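Local coordinates for Carboxylesterase/phospholipase family protein (Francisella tularensis subsp. tularensis, PDB 4F21) that probably hydrolyses carboxylic ester bonds as a serine hydrolase of the alpha/beta hydrolase superfamily, at residues Thr80-Ala89 / Ser100-Glu108; Ser113-Asp122 / Ile145-Arg155. One frame throughout, in Å; residues are numbered along the deposited sequence.

Interaction 1. Residues Thr80-Ala89 / Ser100-Glu108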
loop_
_atom_site.group_PDB
_atom_site.type_symbol
_atom_site.label_atom_id
_atom_site.label_comp_id
_atom_site.label_asym_id
_atom_site.label_seq_id
_atom_site.Cartn_x
_atom_site.Cartn_y
_atom_site.Cartn_z
ATOM N N THR A 80 -16.136 -5.655 -1.187
ATOM C CA THR A 80 -16.293 -7.005 -0.648
ATOM C C THR A 80 -15.124 -7.551 0.185
ATOM O O THR A 80 -15.132 -8.721 0.569
ATOM C CB THR A 80 -16.575 -8.005 -1.786
ATOM O OG1 THR A 80 -15.607 -7.824 -2.828
ATOM C CG2 THR A 80 -17.964 -7.779 -2.357
ATOM N N ILE A 81 -14.130 -6.718 0.472
ATOM C CA ILE A 81 -12.951 -7.191 1.194
ATOM C C ILE A 81 -13.057 -7.030 2.714
ATOM O O ILE A 81 -13.062 -8.021 3.448
ATOM C CB ILE A 81 -11.651 -6.548 0.656
ATOM C CG1 ILE A 81 -11.849 -5.055 0.398
ATOM C CG2 ILE A 81 -11.219 -7.230 -0.633
ATOM C CD1 ILE A 81 -10.697 -4.414 -0.342
ATOM N N ASN A 82 -13.153 -5.788 3.180
ATOM C CA ASN A 82 -13.234 -5.508 4.611
ATOM C C ASN A 82 -14.604 -5.813 5.203
ATOM O O ASN A 82 -14.830 -5.620 6.399
ATOM C CB ASN A 82 -12.856 -4.053 4.900
ATOM C CG ASN A 82 -11.433 -3.909 5.406
ATOM O OD1 ASN A 82 -10.591 -4.777 5.180
ATOM N ND2 ASN A 82 -11.160 -2.810 6.100
ATOM N N MET A 83 -15.518 -6.287 4.364
ATOM C CA MET A 83 -16.861 -6.607 4.822
ATOM C C MET A 83 -16.829 -7.815 5.748
ATOM O O MET A 83 -17.071 -7.680 6.944
ATOM C CB MET A 83 -17.803 -6.838 3.639
ATOM C CG MET A 83 -19.240 -7.107 4.057
ATOM S SD MET A 83 -20.033 -5.693 4.843
ATOM C CE MET A 83 -20.339 -4.652 3.420
ATOM N N GLY A 84 -16.514 -8.986 5.197
ATOM C CA GLY A 84 -16.400 -10.202 5.985
ATOM C C GLY A 84 -15.446 -10.029 7.149
ATOM O O GLY A 84 -15.758 -10.394 8.291
ATOM N N MET A 85 -14.284 -9.455 6.847
ATOM C CA MET A 85 -13.286 -9.097 7.847
ATOM C C MET A 85 -13.908 -8.379 9.044
ATOM O O MET A 85 -13.902 -8.901 10.159
ATOM C CB MET A 85 -12.193 -8.231 7.208
ATOM C CG MET A 85 -11.352 -7.417 8.186
ATOM S SD MET A 85 -10.506 -8.416 9.421
ATOM C CE MET A 85 -9.648 -7.140 10.336
ATOM N N GLN A 86 -14.464 -7.195 8.809
ATOM C CA GLN A 86 -15.042 -6.409 9.892
ATOM C C GLN A 86 -16.562 -6.519 9.964
ATOM O O GLN A 86 -17.267 -5.521 10.113
ATOM C CB GLN A 86 -14.599 -4.948 9.804
ATOM C CG GLN A 86 -13.118 -4.752 10.069
ATOM C CD GLN A 86 -12.709 -3.294 10.073
ATOM O OE1 GLN A 86 -13.525 -2.404 9.828
ATOM N NE2 GLN A 86 -11.437 -3.041 10.353
ATOM N N MET A 87 -17.054 -7.745 9.841
ATOM C CA MET A 87 -18.426 -8.072 10.195
ATOM C C MET A 87 -18.431 -9.384 10.964
ATOM O O MET A 87 -19.287 -9.609 11.817
ATOM C CB MET A 87 -19.322 -8.173 8.959
ATOM C CG MET A 87 -19.735 -6.831 8.375
ATOM N N ARG A 88 -17.460 -10.244 10.668
ATOM C CA ARG A 88 -17.378 -11.539 11.339
ATOM C C ARG A 88 -16.483 -11.521 12.575
ATOM O O ARG A 88 -16.874 -11.999 13.639
ATOM C CB ARG A 88 -16.884 -12.616 10.376
ATOM C CG ARG A 88 -17.677 -12.738 9.096
ATOM C CD ARG A 88 -17.551 -14.138 8.534
ATOM N NE ARG A 88 -18.827 -14.842 8.579
ATOM C CZ ARG A 88 -18.967 -16.151 8.418
ATOM N NH1 ARG A 88 -17.901 -16.911 8.210
ATOM N NH2 ARG A 88 -20.173 -16.700 8.473
ATOM N N ALA A 89 -15.280 -10.973 12.425
ATOM C CA ALA A 89 -14.260 -11.032 13.471
ATOM C C ALA A 89 -14.656 -10.316 14.761
ATOM O O ALA A 89 -15.515 -9.434 14.760
ATOM C CB ALA A 89 -12.940 -10.487 12.951
ATOM N N SER A 100 -9.822 -19.354 10.733
ATOM C CA SER A 100 -10.998 -19.838 10.020
ATOM C C SER A 100 -11.875 -18.679 9.566
ATOM O O SER A 100 -13.036 -18.870 9.206
ATOM C CB SER A 100 -11.803 -20.799 10.897
ATOM O OG SER A 100 -12.274 -20.157 12.070
ATOM N N LEU A 101 -11.310 -17.475 9.592
ATOM C CA LEU A 101 -11.997 -16.288 9.101
ATOM C C LEU A 101 -11.765 -16.171 7.601
ATOM O O LEU A 101 -12.400 -15.371 6.914
ATOM C CB LEU A 101 -11.472 -15.037 9.806
ATOM C CG LEU A 101 -12.272 -13.751 9.598
ATOM C CD1 LEU A 101 -13.656 -13.921 10.178
ATOM C CD2 LEU A 101 -11.570 -12.560 10.223
ATOM N N ASN A 102 -10.847 -16.992 7.105
ATOM C CA ASN A 102 -10.481 -17.003 5.695
ATOM C C ASN A 102 -11.635 -17.337 4.748
ATOM O O ASN A 102 -11.534 -17.128 3.541
ATOM C CB ASN A 102 -9.310 -17.967 5.473
ATOM C CG ASN A 102 -9.445 -19.247 6.282
ATOM O OD1 ASN A 102 -10.551 -19.667 6.622
ATOM N ND2 ASN A 102 -8.316 -19.870 6.599
ATOM N N ARG A 103 -12.730 -17.847 5.304
ATOM C CA ARG A 103 -13.869 -18.286 4.506
ATOM C C ARG A 103 -14.590 -17.134 3.798
ATOM O O ARG A 103 -15.160 -17.317 2.722
ATOM C CB ARG A 103 -14.859 -19.059 5.381
ATOM C CG ARG A 103 -15.836 -19.923 4.601
ATOM C CD ARG A 103 -16.919 -20.493 5.505
ATOM N NE ARG A 103 -17.879 -19.473 5.920
ATOM C CZ ARG A 103 -18.998 -19.195 5.259
ATOM N NH1 ARG A 103 -19.296 -19.861 4.153
ATOM N NH2 ARG A 103 -19.818 -18.253 5.700
ATOM N N VAL A 104 -14.574 -15.952 4.406
ATOM C CA VAL A 104 -15.295 -14.813 3.846
ATOM C C VAL A 104 -14.375 -13.620 3.577
ATOM O O VAL A 104 -14.517 -12.554 4.177
ATOM C CB VAL A 104 -16.478 -14.391 4.742
ATOM C CG1 VAL A 104 -17.481 -13.586 3.949
ATOM C CG2 VAL A 104 -17.159 -15.614 5.318
ATOM N N VAL A 105 -13.418 -13.828 2.676
ATOM C CA VAL A 105 -12.554 -12.764 2.174
ATOM C C VAL A 105 -12.425 -12.937 0.663
ATOM O O VAL A 105 -11.909 -13.954 0.198
ATOM C CB VAL A 105 -11.148 -12.822 2.799
ATOM C CG1 VAL A 105 -10.239 -11.794 2.146
ATOM C CG2 VAL A 105 -11.215 -12.602 4.303
ATOM N N ASP A 106 -12.893 -11.954 -0.101
ATOM C CA ASP A 106 -12.950 -12.091 -1.557
ATOM C C ASP A 106 -11.575 -12.096 -2.223
ATOM O O ASP A 106 -11.118 -11.075 -2.739
ATOM C CB ASP A 106 -13.834 -11.007 -2.183
ATOM C CG ASP A 106 -14.112 -11.260 -3.657
ATOM O OD1 ASP A 106 -14.144 -12.441 -4.062
ATOM O OD2 ASP A 106 -14.299 -10.280 -4.409
ATOM N N VAL A 107 -10.928 -13.257 -2.211
ATOM C CA VAL A 107 -9.642 -13.436 -2.867
ATOM C C VAL A 107 -9.759 -13.161 -4.367
ATOM O O VAL A 107 -8.888 -12.524 -4.961
ATOM C CB VAL A 107 -9.089 -14.854 -2.618
ATOM C CG1 VAL A 107 -10.200 -15.886 -2.750
ATOM C CG2 VAL A 107 -7.931 -15.161 -3.558
ATOM N N GLU A 108 -10.851 -13.626 -4.966
ATOM C CA GLU A 108 -11.121 -13.388 -6.379
ATOM C C GLU A 108 -11.465 -11.924 -6.630
ATOM O O GLU A 108 -10.594 -11.054 -6.593
ATOM C CB GLU A 108 -12.266 -14.283 -6.859
ATOM C CG GLU A 108 -12.734 -14.001 -8.280
ATOM C CD GLU A 108 -13.993 -14.771 -8.643
ATOM O OE1 GLU A 108 -14.589 -15.403 -7.746
ATOM O OE2 GLU A 108 -14.387 -14.747 -9.828
HETATM O O HOH W 1 -16.439 -19.506 8.613
#

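Interaction 2. Residues Ser113-Asp122 / Ile145-Arg155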
loop_
_atom_site.group_PDB
_atom_site.type_symbol
_atom_site.label_atom_id
_atom_site.label_comp_id
_atom_site.label_asym_id
_atom_site.label_seq_id
_atom_site.Cartn_x
_atom_site.Cartn_y
_atom_site.Cartn_z
ATOM N N SER A 113 -8.503 -6.359 -8.635
ATOM C CA SER A 113 -7.985 -5.060 -8.225
ATOM C C SER A 113 -6.483 -4.989 -8.462
ATOM O O SER A 113 -5.980 -4.007 -9.019
ATOM C CB SER A 113 -8.297 -4.796 -6.755
ATOM O OG SER A 113 -7.876 -3.499 -6.382
ATOM N N ILE A 114 -5.781 -6.049 -8.065
ATOM C CA ILE A 114 -4.340 -6.126 -8.267
ATOM C C ILE A 114 -4.036 -5.898 -9.735
ATOM O O ILE A 114 -3.216 -5.041 -10.080
ATOM C CB ILE A 114 -3.770 -7.490 -7.832
ATOM C CG1 ILE A 114 -3.872 -7.654 -6.313
ATOM C CG2 ILE A 114 -2.328 -7.642 -8.294
ATOM C CD1 ILE A 114 -3.336 -8.974 -5.803
ATOM N N ALA A 115 -4.741 -6.632 -10.594
ATOM C CA ALA A 115 -4.531 -6.539 -12.032
ATOM C C ALA A 115 -4.718 -5.104 -12.495
ATOM O O ALA A 115 -3.958 -4.615 -13.337
ATOM C CB ALA A 115 -5.475 -7.467 -12.775
ATOM N N LYS A 116 -5.710 -4.425 -11.916
ATOM C CA LYS A 116 -5.970 -3.038 -12.272
ATOM C C LYS A 116 -4.688 -2.260 -12.050
ATOM O O LYS A 116 -4.167 -1.630 -12.977
ATOM C CB LYS A 116 -7.113 -2.456 -11.438
ATOM C CG LYS A 116 -8.423 -3.220 -11.572
ATOM C CD LYS A 116 -9.474 -2.714 -10.597
ATOM C CE LYS A 116 -10.727 -3.577 -10.637
ATOM N NZ LYS A 116 -11.692 -3.211 -9.562
ATOM N N VAL A 117 -4.149 -2.369 -10.835
ATOM C CA VAL A 117 -2.898 -1.704 -10.497
ATOM C C VAL A 117 -1.823 -2.115 -11.494
ATOM O O VAL A 117 -1.095 -1.266 -12.010
ATOM C CB VAL A 117 -2.439 -2.020 -9.057
ATOM C CG1 VAL A 117 -1.070 -1.409 -8.787
ATOM C CG2 VAL A 117 -3.466 -1.518 -8.044
ATOM N N ASN A 118 -1.767 -3.408 -11.802
ATOM C CA ASN A 118 -0.780 -3.907 -12.747
ATOM C C ASN A 118 -0.903 -3.169 -14.062
ATOM O O ASN A 118 0.094 -2.664 -14.590
ATOM C CB ASN A 118 -0.910 -5.418 -12.953
ATOM C CG ASN A 118 0.080 -6.202 -12.115
ATOM O OD1 ASN A 118 1.238 -6.369 -12.500
ATOM N ND2 ASN A 118 -0.367 -6.683 -10.961
ATOM N N LYS A 119 -2.137 -3.057 -14.551
ATOM C CA LYS A 119 -2.388 -2.329 -15.786
ATOM C C LYS A 119 -1.844 -0.920 -15.652
ATOM O O LYS A 119 -1.095 -0.458 -16.516
ATOM C CB LYS A 119 -3.880 -2.303 -16.127
ATOM C CG LYS A 119 -4.384 -3.589 -16.760
ATOM C CD LYS A 119 -5.770 -3.409 -17.354
ATOM C CE LYS A 119 -6.171 -4.627 -18.173
ATOM N NZ LYS A 119 -7.433 -4.405 -18.936
ATOM N N LEU A 120 -2.188 -0.266 -14.542
ATOM C CA LEU A 120 -1.703 1.080 -14.261
ATOM C C LEU A 120 -0.184 1.110 -14.340
ATOM O O LEU A 120 0.390 1.995 -14.981
ATOM C CB LEU A 120 -2.169 1.554 -12.882
ATOM C CG LEU A 120 -3.478 2.342 -12.794
ATOM C CD1 LEU A 120 -3.858 2.584 -11.340
ATOM C CD2 LEU A 120 -3.357 3.661 -13.540
ATOM N N ILE A 121 0.465 0.124 -13.721
ATOM C CA ILE A 121 1.921 0.073 -13.749
ATOM C C ILE A 121 2.362 -0.092 -15.192
ATOM O O ILE A 121 3.235 0.636 -15.670
ATOM C CB ILE A 121 2.487 -1.078 -12.898
ATOM C CG1 ILE A 121 2.007 -0.964 -11.451
ATOM C CG2 ILE A 121 4.004 -1.064 -12.939
ATOM C CD1 ILE A 121 2.445 -2.113 -10.581
ATOM N N ASP A 122 1.711 -1.016 -15.898
ATOM C CA ASP A 122 2.033 -1.282 -17.294
ATOM C C ASP A 122 1.797 -0.035 -18.132
ATOM O O ASP A 122 2.360 0.110 -19.214
ATOM C CB ASP A 122 1.197 -2.445 -17.842
ATOM C CG ASP A 122 1.762 -3.811 -17.468
ATOM O OD1 ASP A 122 2.980 -3.913 -17.196
ATOM O OD2 ASP A 122 0.984 -4.790 -17.462
ATOM N N ILE A 145 -3.703 -4.023 -1.560
ATOM C CA ILE A 145 -3.514 -4.134 -3.005
ATOM C C ILE A 145 -2.168 -3.566 -3.465
ATOM O O ILE A 145 -1.835 -3.614 -4.649
ATOM C CB ILE A 145 -4.672 -3.444 -3.764
ATOM C CG1 ILE A 145 -5.993 -3.666 -3.028
ATOM C CG2 ILE A 145 -4.791 -3.972 -5.187
ATOM C CD1 ILE A 145 -6.463 -5.108 -3.026
ATOM N N ALA A 146 -1.393 -3.033 -2.526
ATOM C CA ALA A 146 -0.080 -2.484 -2.855
ATOM C C ALA A 146 1.021 -3.503 -2.595
ATOM O O ALA A 146 1.916 -3.700 -3.422
ATOM C CB ALA A 146 0.176 -1.216 -2.065
ATOM N N THR A 147 0.946 -4.146 -1.435
ATOM C CA THR A 147 1.932 -5.143 -1.041
ATOM C C THR A 147 1.818 -6.375 -1.929
ATOM O O THR A 147 2.736 -6.675 -2.697
ATOM C CB THR A 147 1.776 -5.528 0.446
ATOM O OG1 THR A 147 2.073 -4.390 1.266
ATOM C CG2 THR A 147 2.720 -6.651 0.814
ATOM N N TYR A 148 0.676 -7.059 -1.832
ATOM C CA TYR A 148 0.385 -8.263 -2.618
ATOM C C TYR A 148 0.719 -8.114 -4.093
ATOM O O TYR A 148 1.240 -9.039 -4.712
ATOM C CB TYR A 148 -1.090 -8.653 -2.486
ATOM C CG TYR A 148 -1.400 -9.552 -1.310
ATOM C CD1 TYR A 148 -0.486 -10.499 -0.870
ATOM C CD2 TYR A 148 -2.613 -9.454 -0.644
ATOM C CE1 TYR A 148 -0.771 -11.319 0.204
ATOM C CE2 TYR A 148 -2.906 -10.266 0.426
ATOM C CZ TYR A 148 -1.984 -11.198 0.847
ATOM O OH TYR A 148 -2.281 -12.005 1.917
ATOM N N THR A 149 0.405 -6.951 -4.653
ATOM C CA THR A 149 0.734 -6.660 -6.041
ATOM C C THR A 149 2.241 -6.723 -6.263
ATOM O O THR A 149 2.727 -7.506 -7.084
ATOM C CB THR A 149 0.224 -5.269 -6.461
ATOM O OG1 THR A 149 -1.208 -5.245 -6.399
ATOM C CG2 THR A 149 0.678 -4.938 -7.876
ATOM N N ALA A 150 2.975 -5.914 -5.505
ATOM C CA ALA A 150 4.414 -5.774 -5.705
ATOM C C ALA A 150 5.163 -7.087 -5.506
ATOM O O ALA A 150 6.138 -7.364 -6.206
ATOM C CB ALA A 150 4.972 -4.691 -4.798
ATOM N N ILE A 151 4.699 -7.899 -4.563
ATOM C CA ILE A 151 5.354 -9.171 -4.279
ATOM C C ILE A 151 4.917 -10.278 -5.237
ATOM O O ILE A 151 5.437 -11.389 -5.179
ATOM C CB ILE A 151 5.139 -9.622 -2.820
ATOM C CG1 ILE A 151 3.686 -10.033 -2.591
ATOM C CG2 ILE A 151 5.549 -8.521 -1.854
ATOM C CD1 ILE A 151 3.431 -10.567 -1.201
ATOM N N THR A 152 3.966 -9.971 -6.117
ATOM C CA THR A 152 3.569 -10.907 -7.169
ATOM C C THR A 152 3.818 -10.279 -8.536
ATOM O O THR A 152 3.639 -10.919 -9.575
ATOM C CB THR A 152 2.093 -11.315 -7.056
ATOM O OG1 THR A 152 1.265 -10.152 -7.168
ATOM C CG2 THR A 152 1.832 -12.004 -5.726
ATOM N N SER A 153 4.228 -9.016 -8.518
ATOM C CA SER A 153 4.591 -8.301 -9.729
ATOM C C SER A 153 5.727 -9.033 -10.422
ATOM O O SER A 153 6.780 -9.268 -9.832
ATOM C CB SER A 153 5.018 -6.873 -9.392
ATOM O OG SER A 153 5.452 -6.171 -10.542
ATOM N N GLN A 154 5.504 -9.396 -11.680
ATOM C CA GLN A 154 6.494 -10.130 -12.454
ATOM C C GLN A 154 7.710 -9.262 -12.774
ATOM O O GLN A 154 8.724 -9.761 -13.261
ATOM C CB GLN A 154 5.871 -10.661 -13.749
ATOM C CG GLN A 154 4.344 -10.649 -13.770
ATOM C CD GLN A 154 3.766 -9.299 -14.173
ATOM O OE1 GLN A 154 4.501 -8.353 -14.462
ATOM N NE2 GLN A 154 2.440 -9.208 -14.196
ATOM N N ARG A 155 7.606 -7.964 -12.497
ATOM C CA ARG A 155 8.695 -7.032 -12.786
ATOM C C ARG A 155 9.164 -6.234 -11.570
ATOM O O ARG A 155 8.479 -6.163 -10.550
ATOM C CB ARG A 155 8.313 -6.096 -13.935
ATOM C CG ARG A 155 6.823 -5.903 -14.105
ATOM C CD ARG A 155 6.311 -4.745 -13.280
ATOM N NE ARG A 155 4.861 -4.637 -13.375
ATOM C CZ ARG A 155 4.223 -4.099 -14.407
ATOM N NH1 ARG A 155 2.897 -4.045 -14.411
ATOM N NH2 ARG A 155 4.909 -3.614 -15.433
#

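Interaction 1. Residues Thr80-Ala89 / Ser100-Glu108
With chi1 at -169°, Leu101 swings its CG away from its own backbone N and reaches helix 82-88, while Arg88, with chi1 at -54°, sets its CG opposite the carbonyl carbon and runs out across Val104. The fork of Leu101 serves two successive residues: CD1 lies 3.5 Å from Arg88 CB, and CD2 lies 3.7 Å from Ala89 CB. The small alanine leaves room for that methyl. Further along, Arg88 crosses Val104 at about a right angle, and Val104 CG2 sits over one face of the guanidinium, 3.3 Å from Arg88 NH1. Arg103 brings a second guanidinium close to the first, at an oblique approach, its plane turned 55°. Arg88 NH2 and Arg103 NH2 are 3.2 Å apart, yet both are donors, so the like charges meet without a bond; a water weakly bonded to Arg88 NH1 and Arg103 NE bridges them. One turn earlier in the helix, Gly84, lacking a side chain, admits the carbonyl of Val104, whose O receives a CA-H...O contact of 3.5 Å from Gly84 CA. At the far end Thr80 OG1 donates to Asp106 OD2 over 3.2 Å, meeting OD2 on its anti side, tilted out of the carboxylate plane. A short helix packed on an irregular loop, between a sheet strand and the next long helix, is an excursion of the kind found in alpha/beta hydrolases.

Interaction 2. Residues Ser113-Asp122 / Ile145-Arg155
Ile114 runs alongside Thr149 in the opposite direction and touches the second helix at every carbon from CB outward. CB is 3.7 Å from Thr149 OG1. There the chain forks: with chi1 at -68°, CG2 is sent opposite the backbone N and comes 3.3 Å from the same OG1, while CG1 also lies by that OG1 and reaches on to Ile145 CG2 at 4.0 Å. The tip, CD1, ends 4.0 Å from Tyr148 CB. Thr149 is itself a knob, seated in the hole made by Ile114, Val117, Asn118 and Ile121; its short branched side chain fits there, with CG2 lying against Asn118 ND2 and Val117 CG1 and OG1 turned back to Ile145 O of its own helix, at a separation too short to be taken at face value. The short axes approach to 9.6 Å and cross at -71°. Both helices lie on one side of the central sheet of the alpha/beta hydrolase fold, Val117 and Thr149 sharing Leu136 of strand 134-139, and helix 144-150 follows the turn where this family carries its nucleophile. Beyond that helix the chemistry becomes polar. Asp122 OD1 sits near the guanidinium plane of Arg155, at its edge, 2.6 Å from NH2 and 2.8 Å from NH1 in a salt bridge whose bonds are individually bent and weak. Ile121 CG2 rests 3.4 Å above the centre of one face of that guanidinium. Asn118 lies alongside with its amide only 14° from the guanidinium plane, and its OD1 accepts a weak bond from Arg155 NH1.

Helix 111-126 follows helix 82-88 in the chain, so the two contacts stand in series, their centres about 21 Å apart and their nearest atoms about 5 Å apart without touching. Interaction 1 is peripheral: helix 82-88 meets a loop, three of the ten touching residues are exposed, and leucine and valine packing is mixed with a carbonyl, a water and two close arginines. Interaction 2 lies nearer the chain centre, joins two helices that pack on the sheet, and has an aliphatic and threonine core, with an arginine-aspartate salt bridge at one end. Arginine therefore plays different parts: beside another arginine in 80-89/100-108, but against an aspartate in 113-122/145-155.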